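Local coordinates for E3 SUMO-protein ligase SIZ2 (Saccharomyces cerevisiae, PDB 6U75), which acts as a PIAS-family E3 ligase of the SUMO pathway, promoting attachment of SUMO to substrate proteins, and may take part in chromosome maintenance, at residues 53-58 / 101-106; 192-197 / 246-251; 201-206 / 224-229. All coordinates share one frame; numbering follows the deposited sequence.

Contact 1: residues 53-58 / 101-106; sequences YLFSGF and GNPANL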
loop_
_atom_site.group_PDB
_atom_site.type_symbol
_atom_site.label_atom_id
_atom_site.label_comp_id
_atom_site.label_asym_id
_atom_site.label_seq_id
_atom_site.Cartn_x
_atom_site.Cartn_y
_atom_site.Cartn_z
ATOM N N TYR A 53 10.169 2.977 -11.667
ATOM C CA TYR A 53 9.962 1.880 -10.735
ATOM C C TYR A 53 10.100 0.543 -11.451
ATOM O O TYR A 53 9.538 0.345 -12.536
ATOM C CB TYR A 53 8.584 1.977 -10.073
ATOM C CG TYR A 53 8.517 2.897 -8.871
ATOM C CD1 TYR A 53 9.572 3.741 -8.546
ATOM C CD2 TYR A 53 7.398 2.908 -8.049
ATOM C CE1 TYR A 53 9.509 4.575 -7.445
ATOM C CE2 TYR A 53 7.327 3.738 -6.947
ATOM C CZ TYR A 53 8.384 4.568 -6.649
ATOM O OH TYR A 53 8.316 5.394 -5.552
ATOM N N LEU A 54 10.853 -0.361 -10.832
ATOM C CA LEU A 54 10.952 -1.748 -11.260
ATOM C C LEU A 54 9.864 -2.567 -10.579
ATOM O O LEU A 54 9.598 -2.397 -9.386
ATOM C CB LEU A 54 12.330 -2.310 -10.912
ATOM C CG LEU A 54 12.620 -3.772 -11.253
ATOM C CD1 LEU A 54 12.868 -3.946 -12.741
ATOM C CD2 LEU A 54 13.810 -4.267 -10.447
ATOM N N PHE A 55 9.236 -3.454 -11.345
ATOM C CA PHE A 55 8.151 -4.293 -10.862
ATOM C C PHE A 55 8.470 -5.751 -11.158
ATOM O O PHE A 55 9.068 -6.067 -12.191
ATOM C CB PHE A 55 6.819 -3.912 -11.517
ATOM C CG PHE A 55 6.320 -2.549 -11.130
ATOM C CD1 PHE A 55 6.810 -1.413 -11.753
ATOM C CD2 PHE A 55 5.357 -2.404 -10.147
ATOM C CE1 PHE A 55 6.352 -0.161 -11.398
ATOM C CE2 PHE A 55 4.896 -1.153 -9.789
ATOM C CZ PHE A 55 5.393 -0.031 -10.415
ATOM N N SER A 56 8.061 -6.631 -10.249
ATOM C CA SER A 56 8.229 -8.067 -10.406
ATOM C C SER A 56 6.936 -8.750 -9.997
ATOM O O SER A 56 6.338 -8.396 -8.977
ATOM C CB SER A 56 9.396 -8.596 -9.563
ATOM O OG SER A 56 9.511 -10.004 -9.668
ATOM N N GLY A 57 6.504 -9.725 -10.794
ATOM C CA GLY A 57 5.273 -10.433 -10.509
ATOM C C GLY A 57 5.380 -11.898 -10.879
ATOM O O GLY A 57 6.243 -12.303 -11.656
ATOM N N PHE A 58 4.487 -12.693 -10.296
ATOM C CA PHE A 58 4.408 -14.102 -10.656
ATOM C C PHE A 58 3.958 -14.239 -12.104
ATOM O O PHE A 58 2.964 -13.634 -12.518
ATOM C CB PHE A 58 3.442 -14.843 -9.730
ATOM C CG PHE A 58 4.007 -15.146 -8.369
ATOM C CD1 PHE A 58 5.286 -15.665 -8.228
ATOM C CD2 PHE A 58 3.255 -14.916 -7.229
ATOM C CE1 PHE A 58 5.802 -15.944 -6.977
ATOM C CE2 PHE A 58 3.766 -15.193 -5.977
ATOM C CZ PHE A 58 5.041 -15.708 -5.850
ATOM N N GLY A 101 4.567 -7.127 -1.939
ATOM C CA GLY A 101 5.844 -6.541 -2.265
ATOM C C GLY A 101 5.697 -5.120 -2.774
ATOM O O GLY A 101 4.630 -4.706 -3.219
ATOM N N ASN A 102 6.792 -4.376 -2.696
ATOM C CA ASN A 102 6.870 -3.021 -3.210
ATOM C C ASN A 102 7.793 -2.963 -4.417
ATOM O O ASN A 102 8.647 -3.836 -4.605
ATOM C CB ASN A 102 7.385 -2.053 -2.136
ATOM C CG ASN A 102 6.323 -1.681 -1.126
ATOM O OD1 ASN A 102 5.131 -1.887 -1.355
ATOM N ND2 ASN A 102 6.750 -1.118 -0.004
ATOM N N PRO A 103 7.648 -1.951 -5.264
ATOM C CA PRO A 103 8.585 -1.770 -6.375
ATOM C C PRO A 103 9.905 -1.186 -5.889
ATOM O O PRO A 103 10.032 -0.702 -4.764
ATOM C CB PRO A 103 7.851 -0.798 -7.304
ATOM C CG PRO A 103 6.955 -0.026 -6.399
ATOM C CD PRO A 103 6.545 -0.974 -5.305
ATOM N N ALA A 104 10.899 -1.243 -6.770
ATOM C CA ALA A 104 12.223 -0.695 -6.508
ATOM C C ALA A 104 12.393 0.598 -7.293
ATOM O O ALA A 104 12.060 0.656 -8.481
ATOM C CB ALA A 104 13.316 -1.695 -6.888
ATOM N N ASN A 105 12.913 1.627 -6.629
ATOM C CA ASN A 105 13.098 2.939 -7.240
ATOM C C ASN A 105 14.475 2.990 -7.892
ATOM O O ASN A 105 15.498 2.986 -7.202
ATOM C CB ASN A 105 12.946 4.043 -6.197
ATOM C CG ASN A 105 13.083 5.431 -6.791
ATOM O OD1 ASN A 105 12.846 5.637 -7.981
ATOM N ND2 ASN A 105 13.469 6.393 -5.962
ATOM N N LEU A 106 14.499 3.040 -9.223
ATOM C CA LEU A 106 15.736 3.128 -9.985
ATOM C C LEU A 106 16.106 4.559 -10.354
ATOM O O LEU A 106 17.154 4.773 -10.973
ATOM C CB LEU A 106 15.621 2.295 -11.267
ATOM C CG LEU A 106 15.134 0.852 -11.121
ATOM C CD1 LEU A 106 14.912 0.235 -12.491
ATOM C CD2 LEU A 106 16.116 0.020 -10.311
#
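L54 and A104 face each other as a hydrogen-bonded antiparallel pair, a compact example of how a very short strand can be fastened to a long one. L54 N donates to A104 O over 2.8 Å, nearly straight at 169°, and A104 N returns a bond of 3.1 Å to L54 O, using a lone pair of that oxygen. This ties strand 104-105 to strand 50-58 within the PINIT domain. The buried face is the one that carries L54 and A104: CB of L54 lies 4.2 Å from CB of A104, and L106 adds its CD1 methyl 4.0 Å from the same L54 CB. I132 and C134 of strand 130-139 and L80 of strand 79-82 also pack on L54.

Y53, P103 and N105 make up the more open, partly exposed side, yet the closest side-chain packing is here, where P103 CG comes obliquely to Y53 CD2 at 3.4 Å. The same proline reaches in over the buried F55 ring, its CB above one face in a CH-pi contact, 4.0 Å from the centroid. The Y53 ring, carried beside its own backbone N (chi1 -84°), meets N105 at its edge.

There OD1 of N105 lies in the ring plane, 3.5 Å from Y53 CE1, consistent with a weak electrostatic attraction to the C-H edge, while its hydrogen bond is with T107 OG1.

Contact 2: residues 192-197 / 246-251; sequences TRMKYP and NIIQNC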
loop_
_atom_site.group_PDB
_atom_site.type_symbol
_atom_site.label_atom_id
_atom_site.label_comp_id
_atom_site.label_asym_id
_atom_site.label_seq_id
_atom_site.Cartn_x
_atom_site.Cartn_y
_atom_site.Cartn_z
ATOM N N THR A 192 -1.692 5.899 19.675
ATOM C CA THR A 192 -1.882 7.283 20.072
ATOM C C THR A 192 -3.304 7.702 19.727
ATOM O O THR A 192 -4.027 7.004 19.010
ATOM C CB THR A 192 -0.874 8.214 19.382
ATOM O OG1 THR A 192 -1.051 8.147 17.962
ATOM C CG2 THR A 192 0.551 7.817 19.732
ATOM N N ARG A 193 -3.703 8.856 20.250
ATOM C CA ARG A 193 -5.041 9.369 19.993
ATOM C C ARG A 193 -5.247 9.583 18.498
ATOM O O ARG A 193 -4.451 10.258 17.837
ATOM C CB ARG A 193 -5.252 10.675 20.756
ATOM C CG ARG A 193 -6.591 11.344 20.504
ATOM C CD ARG A 193 -7.267 11.727 21.811
ATOM N NE ARG A 193 -8.251 12.790 21.630
ATOM C CZ ARG A 193 -9.181 13.110 22.525
ATOM N NH1 ARG A 193 -9.269 12.442 23.667
ATOM N NH2 ARG A 193 -10.031 14.095 22.272
ATOM N N MET A 194 -6.317 8.999 17.966
ATOM C CA MET A 194 -6.597 9.117 16.543
ATOM C C MET A 194 -6.863 10.567 16.168
ATOM O O MET A 194 -7.508 11.312 16.911
ATOM C CB MET A 194 -7.803 8.257 16.164
ATOM C CG MET A 194 -7.504 6.774 16.067
ATOM S SD MET A 194 -8.947 5.805 15.597
ATOM C CE MET A 194 -9.976 6.007 17.048
ATOM N N LYS A 195 -6.357 10.965 15.003
ATOM C CA LYS A 195 -6.677 12.260 14.420
ATOM C C LYS A 195 -7.663 12.157 13.266
ATOM O O LYS A 195 -8.479 13.066 13.080
ATOM C CB LYS A 195 -5.399 12.956 13.933
ATOM C CG LYS A 195 -4.471 13.387 15.061
ATOM C CD LYS A 195 -3.754 14.696 14.747
ATOM C CE LYS A 195 -2.508 14.479 13.906
ATOM N NZ LYS A 195 -1.387 13.919 14.712
ATOM N N TYR A 196 -7.615 11.068 12.501
ATOM C CA TYR A 196 -8.492 10.853 11.351
ATOM C C TYR A 196 -9.131 9.474 11.474
ATOM O O TYR A 196 -8.769 8.537 10.754
ATOM C CB TYR A 196 -7.713 10.980 10.042
ATOM C CG TYR A 196 -6.734 12.134 10.019
ATOM C CD1 TYR A 196 -7.172 13.438 9.825
ATOM C CD2 TYR A 196 -5.373 11.919 10.183
ATOM C CE1 TYR A 196 -6.281 14.495 9.800
ATOM C CE2 TYR A 196 -4.474 12.969 10.158
ATOM C CZ TYR A 196 -4.934 14.254 9.967
ATOM O OH TYR A 196 -4.046 15.304 9.940
ATOM N N PRO A 197 -10.094 9.316 12.384
ATOM C CA PRO A 197 -10.698 7.991 12.600
ATOM C C PRO A 197 -11.477 7.546 11.372
ATOM O O PRO A 197 -12.466 8.175 10.989
ATOM C CB PRO A 197 -11.615 8.211 13.809
ATOM C CG PRO A 197 -11.933 9.664 13.778
ATOM C CD PRO A 197 -10.711 10.349 13.232
ATOM N N ASN A 246 -16.589 13.104 16.060
ATOM C CA ASN A 246 -17.235 14.060 16.951
ATOM C C ASN A 246 -16.927 13.746 18.409
ATOM O O ASN A 246 -16.757 14.661 19.223
ATOM C CB ASN A 246 -18.745 14.065 16.713
ATOM C CG ASN A 246 -19.111 14.524 15.316
ATOM O OD1 ASN A 246 -18.292 15.111 14.609
ATOM N ND2 ASN A 246 -20.349 14.261 14.912
ATOM N N ILE A 247 -16.851 12.460 18.761
ATOM C CA ILE A 247 -16.490 12.106 20.132
ATOM C C ILE A 247 -15.096 12.626 20.461
ATOM O O ILE A 247 -14.850 13.135 21.560
ATOM C CB ILE A 247 -16.595 10.585 20.345
ATOM C CG1 ILE A 247 -18.060 10.151 20.280
ATOM C CG2 ILE A 247 -15.967 10.190 21.684
ATOM C CD1 ILE A 247 -18.281 8.670 20.499
ATOM N N ILE A 248 -14.164 12.510 19.513
ATOM C CA ILE A 248 -12.799 12.968 19.758
ATOM C C ILE A 248 -12.751 14.488 19.847
ATOM O O ILE A 248 -12.103 15.051 20.738
ATOM C CB ILE A 248 -11.852 12.439 18.667
ATOM C CG1 ILE A 248 -11.743 10.916 18.746
ATOM C CG2 ILE A 248 -10.476 13.082 18.805
ATOM C CD1 ILE A 248 -11.045 10.290 17.557
ATOM N N GLN A 249 -13.428 15.179 18.927
ATOM C CA GLN A 249 -13.397 16.638 18.930
ATOM C C GLN A 249 -14.024 17.226 20.187
ATOM O O GLN A 249 -13.806 18.407 20.479
ATOM C CB GLN A 249 -14.111 17.185 17.694
ATOM C CG GLN A 249 -13.400 16.889 16.381
ATOM C CD GLN A 249 -12.030 17.535 16.300
ATOM O OE1 GLN A 249 -11.078 17.079 16.932
ATOM N NE2 GLN A 249 -11.926 18.606 15.520
ATOM N N ASN A 250 -14.791 16.437 20.934
ATOM C CA ASN A 250 -15.454 16.886 22.152
ATOM C C ASN A 250 -14.962 16.092 23.357
ATOM O O ASN A 250 -15.737 15.705 24.234
ATOM C CB ASN A 250 -16.970 16.776 22.010
ATOM C CG ASN A 250 -17.489 17.473 20.766
ATOM O OD1 ASN A 250 -18.112 16.851 19.905
ATOM N ND2 ASN A 250 -17.227 18.772 20.662
ATOM N N CYS A 251 -13.654 15.839 23.405
ATOM C CA CYS A 251 -13.028 15.133 24.512
ATOM C C CYS A 251 -11.652 15.726 24.772
ATOM O O CYS A 251 -11.026 16.298 23.875
ATOM C CB CYS A 251 -12.893 13.629 24.233
ATOM S SG CYS A 251 -14.265 12.626 24.844
#
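R193 NH2 faces two main-chain oxygens, 2.7 Å from I248 O and 2.9 Å from C251 O, the latter through a weak hydrogen bond bent to 126° at the hydrogen. The contact belongs to the predicted SP-RING-type zinc finger and joins the loop before strand 197-199 to the C-terminal end of helix 242-249. It illustrates how a cationic side chain can meet carbonyl groups where a helix gives way to a turn: N250 is the first residue to leave helical geometry, and I248 O also accepts a weak bond from C251 N.

A first torsion of 177° carries the arginine chain away from its backbone N, and the bend at chi2 lays it alongside I248, the two side chains running in opposite directions. I248 CG2 lies 3.6 Å from R193 NE, and CB of C251 is 3.5 Å from R193 NH2. Beyond the contact, NH1 forms a weak hydrogen bond to V255 O, and NE makes a long, weak ion pair with E253. With a leucine in its place, the carbonyls of I248 and C251 would probably be left without their cationic neighbour.

The rest of the contact is apolar, formed by the other branch of I248 against the loop: its CD1 lies 4.1 Å from M194 CB and meets P197 CG tip to tip at 3.9 Å.

Contact 3: residues 201-206 / 224-229; sequences DQCKHI and WQCPIC. With ZN (zinc ion), chain C.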
loop_
_atom_site.group_PDB
_atom_site.type_symbol
_atom_site.label_atom_id
_atom_site.label_comp_id
_atom_site.label_asym_id
_atom_site.label_seq_id
_atom_site.Cartn_x
_atom_site.Cartn_y
_atom_site.Cartn_z
ATOM N N ASP A 201 -17.473 0.985 5.098
ATOM C CA ASP A 201 -18.845 0.520 5.244
ATOM C C ASP A 201 -18.918 -0.998 5.296
ATOM O O ASP A 201 -19.915 -1.548 5.776
ATOM C CB ASP A 201 -19.704 1.045 4.094
ATOM C CG ASP A 201 -19.838 2.555 4.109
ATOM O OD1 ASP A 201 -19.878 3.138 5.212
ATOM O OD2 ASP A 201 -19.902 3.158 3.017
ATOM N N GLN A 202 -17.880 -1.684 4.819
ATOM C CA GLN A 202 -17.828 -3.139 4.862
ATOM C C GLN A 202 -17.420 -3.667 6.231
ATOM O O GLN A 202 -17.504 -4.878 6.461
ATOM C CB GLN A 202 -16.848 -3.669 3.809
ATOM C CG GLN A 202 -16.712 -2.803 2.559
ATOM C CD GLN A 202 -18.046 -2.494 1.905
ATOM O OE1 GLN A 202 -18.804 -3.398 1.555
ATOM N NE2 GLN A 202 -18.341 -1.209 1.745
ATOM N N CYS A 203 -16.981 -2.795 7.135
ATOM C CA CYS A 203 -16.495 -3.206 8.444
ATOM C C CYS A 203 -17.654 -3.311 9.426
ATOM O O CYS A 203 -18.466 -2.388 9.543
ATOM C CB CYS A 203 -15.451 -2.218 8.962
ATOM S SG CYS A 203 -13.833 -2.369 8.171
ATOM N N LYS A 204 -17.719 -4.434 10.132
ATOM C CA LYS A 204 -18.787 -4.696 11.095
ATOM C C LYS A 204 -18.297 -4.415 12.515
ATOM O O LYS A 204 -18.264 -5.290 13.382
ATOM C CB LYS A 204 -19.279 -6.135 10.952
ATOM C CG LYS A 204 -19.523 -6.568 9.508
ATOM C CD LYS A 204 -20.673 -5.801 8.870
ATOM C CE LYS A 204 -20.615 -5.878 7.352
ATOM N NZ LYS A 204 -21.785 -5.214 6.714
ATOM N N HIS A 205 -17.904 -3.164 12.742
ATOM C CA HIS A 205 -17.401 -2.743 14.042
ATOM C C HIS A 205 -17.353 -1.223 14.089
ATOM O O HIS A 205 -17.078 -0.576 13.076
ATOM C CB HIS A 205 -16.009 -3.331 14.315
ATOM C CG HIS A 205 -15.003 -3.043 13.242
ATOM N ND1 HIS A 205 -14.496 -1.781 13.017
ATOM C CD2 HIS A 205 -14.405 -3.855 12.340
ATOM C CE1 HIS A 205 -13.631 -1.829 12.019
ATOM N NE2 HIS A 205 -13.558 -3.076 11.590
ATOM N N ILE A 206 -17.627 -0.662 15.270
ATOM C CA ILE A 206 -17.597 0.788 15.429
ATOM C C ILE A 206 -16.186 1.319 15.647
ATOM O O ILE A 206 -15.955 2.524 15.480
ATOM C CB ILE A 206 -18.493 1.242 16.595
ATOM C CG1 ILE A 206 -18.108 0.519 17.889
ATOM C CG2 ILE A 206 -19.959 0.998 16.263
ATOM C CD1 ILE A 206 -18.741 1.111 19.129
ATOM N N TRP A 224 -3.238 -4.389 3.035
ATOM C CA TRP A 224 -4.579 -3.861 2.802
ATOM C C TRP A 224 -5.628 -4.698 3.527
ATOM O O TRP A 224 -6.642 -5.111 2.961
ATOM C CB TRP A 224 -4.869 -3.764 1.307
ATOM C CG TRP A 224 -4.101 -2.649 0.685
ATOM C CD1 TRP A 224 -2.955 -2.747 -0.046
ATOM C CD2 TRP A 224 -4.404 -1.254 0.774
ATOM N NE1 TRP A 224 -2.531 -1.498 -0.430
ATOM C CE2 TRP A 224 -3.404 -0.564 0.062
ATOM C CE3 TRP A 224 -5.428 -0.521 1.381
ATOM C CZ2 TRP A 224 -3.399 0.822 -0.062
ATOM C CZ3 TRP A 224 -5.421 0.853 1.257
ATOM C CH2 TRP A 224 -4.413 1.512 0.541
ATOM N N GLN A 225 -5.369 -4.939 4.809
ATOM C CA GLN A 225 -6.302 -5.603 5.704
ATOM C C GLN A 225 -6.620 -4.667 6.859
ATOM O O GLN A 225 -5.723 -4.020 7.408
ATOM C CB GLN A 225 -5.724 -6.915 6.237
ATOM C CG GLN A 225 -5.415 -7.938 5.158
ATOM C CD GLN A 225 -4.697 -9.156 5.702
ATOM O OE1 GLN A 225 -4.662 -9.381 6.912
ATOM N NE2 GLN A 225 -4.112 -9.947 4.809
ATOM N N CYS A 226 -7.895 -4.589 7.211
ATOM C CA CYS A 226 -8.311 -3.742 8.316
ATOM C C CYS A 226 -7.509 -4.099 9.569
ATOM O O CYS A 226 -7.463 -5.276 9.951
ATOM C CB CYS A 226 -9.807 -3.916 8.579
ATOM S SG CYS A 226 -10.448 -2.941 9.956
ATOM N N PRO A 227 -6.871 -3.126 10.232
ATOM C CA PRO A 227 -6.101 -3.446 11.444
ATOM C C PRO A 227 -6.940 -4.002 12.586
ATOM O O PRO A 227 -6.380 -4.350 13.631
ATOM C CB PRO A 227 -5.479 -2.093 11.837
ATOM C CG PRO A 227 -5.584 -1.236 10.630
ATOM C CD PRO A 227 -6.816 -1.687 9.919
ATOM N N ILE A 228 -8.260 -4.085 12.431
ATOM C CA ILE A 228 -9.156 -4.548 13.487
ATOM C C ILE A 228 -9.765 -5.903 13.134
ATOM O O ILE A 228 -9.600 -6.879 13.869
ATOM C CB ILE A 228 -10.251 -3.498 13.780
ATOM C CG1 ILE A 228 -9.599 -2.160 14.146
ATOM C CG2 ILE A 228 -11.178 -3.981 14.889
ATOM C CD1 ILE A 228 -10.578 -1.031 14.354
ATOM N N CYS A 229 -10.472 -5.983 12.007
ATOM C CA CYS A 229 -11.140 -7.206 11.586
ATOM C C CYS A 229 -10.353 -8.001 10.550
ATOM O O CYS A 229 -10.755 -9.122 10.219
ATOM C CB CYS A 229 -12.528 -6.878 11.021
ATOM S SG CYS A 229 -12.511 -5.796 9.575
HETATM ZN ZN ZN C . -12.698 -3.536 9.801
#
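C203 and H205 on one loop, with C226 and C229 on the other, bind a single zinc ion. The three SG atoms each lie 2.3 Å from the metal, and H205 NE2 completes the set at 2.0 Å. Few direct contacts join the loops apart from these four ligands and I228, so the ion itself is the main link between them.

The H205 imidazole presents its NE2 edge to the site. A first torsion of 54° turns the ring toward the 224-229 loop with NE2 on the zinc, and SG of C229 lies in the ring plane, 3.5 Å from NE2. I228 covers one face of the same ring: its CG2 stands over the centre, 4.1 Å from the centroid, in a CH-pi contact.

A second shell positions these groups. The backbone N of I228 donates to C226 SG over 3.5 Å, and that of C229 adds a weak bond to the same sulfur; such N-H donors would be expected to ease the negative charge of a thiolate. On the other ring nitrogen, H205 ND1 has a weak hydrogen bond to Q207 O, which may help to set the rotation of the imidazole. Three cysteines and one histidine, two of the cysteines in a CxxC turn, make up the zinc site characteristic of the SP-RING finger.

In the fold
Followed from the N terminus, the chain first enters the PINIT domain, where contact 1 closes a loop of 42 residues between strand 50-58 and the short strand 104-105. Only after that loop is complete does the SP-RING region begin. There contact 2 brings the end of helix 242-249 back against residues 192-197, enclosing 48 residues, and contact 3 closes a smaller loop within that span by joining 201-206 to 224-229. No two of the loops cross. Contacts 2 and 3 adjoin in sequence, their centres 18 Å apart; the first ties a helix to a loop, the second two loops through zinc. Contact 1 lies across the chain's centre from both, its nearest atoms about 8 Å from contact 3.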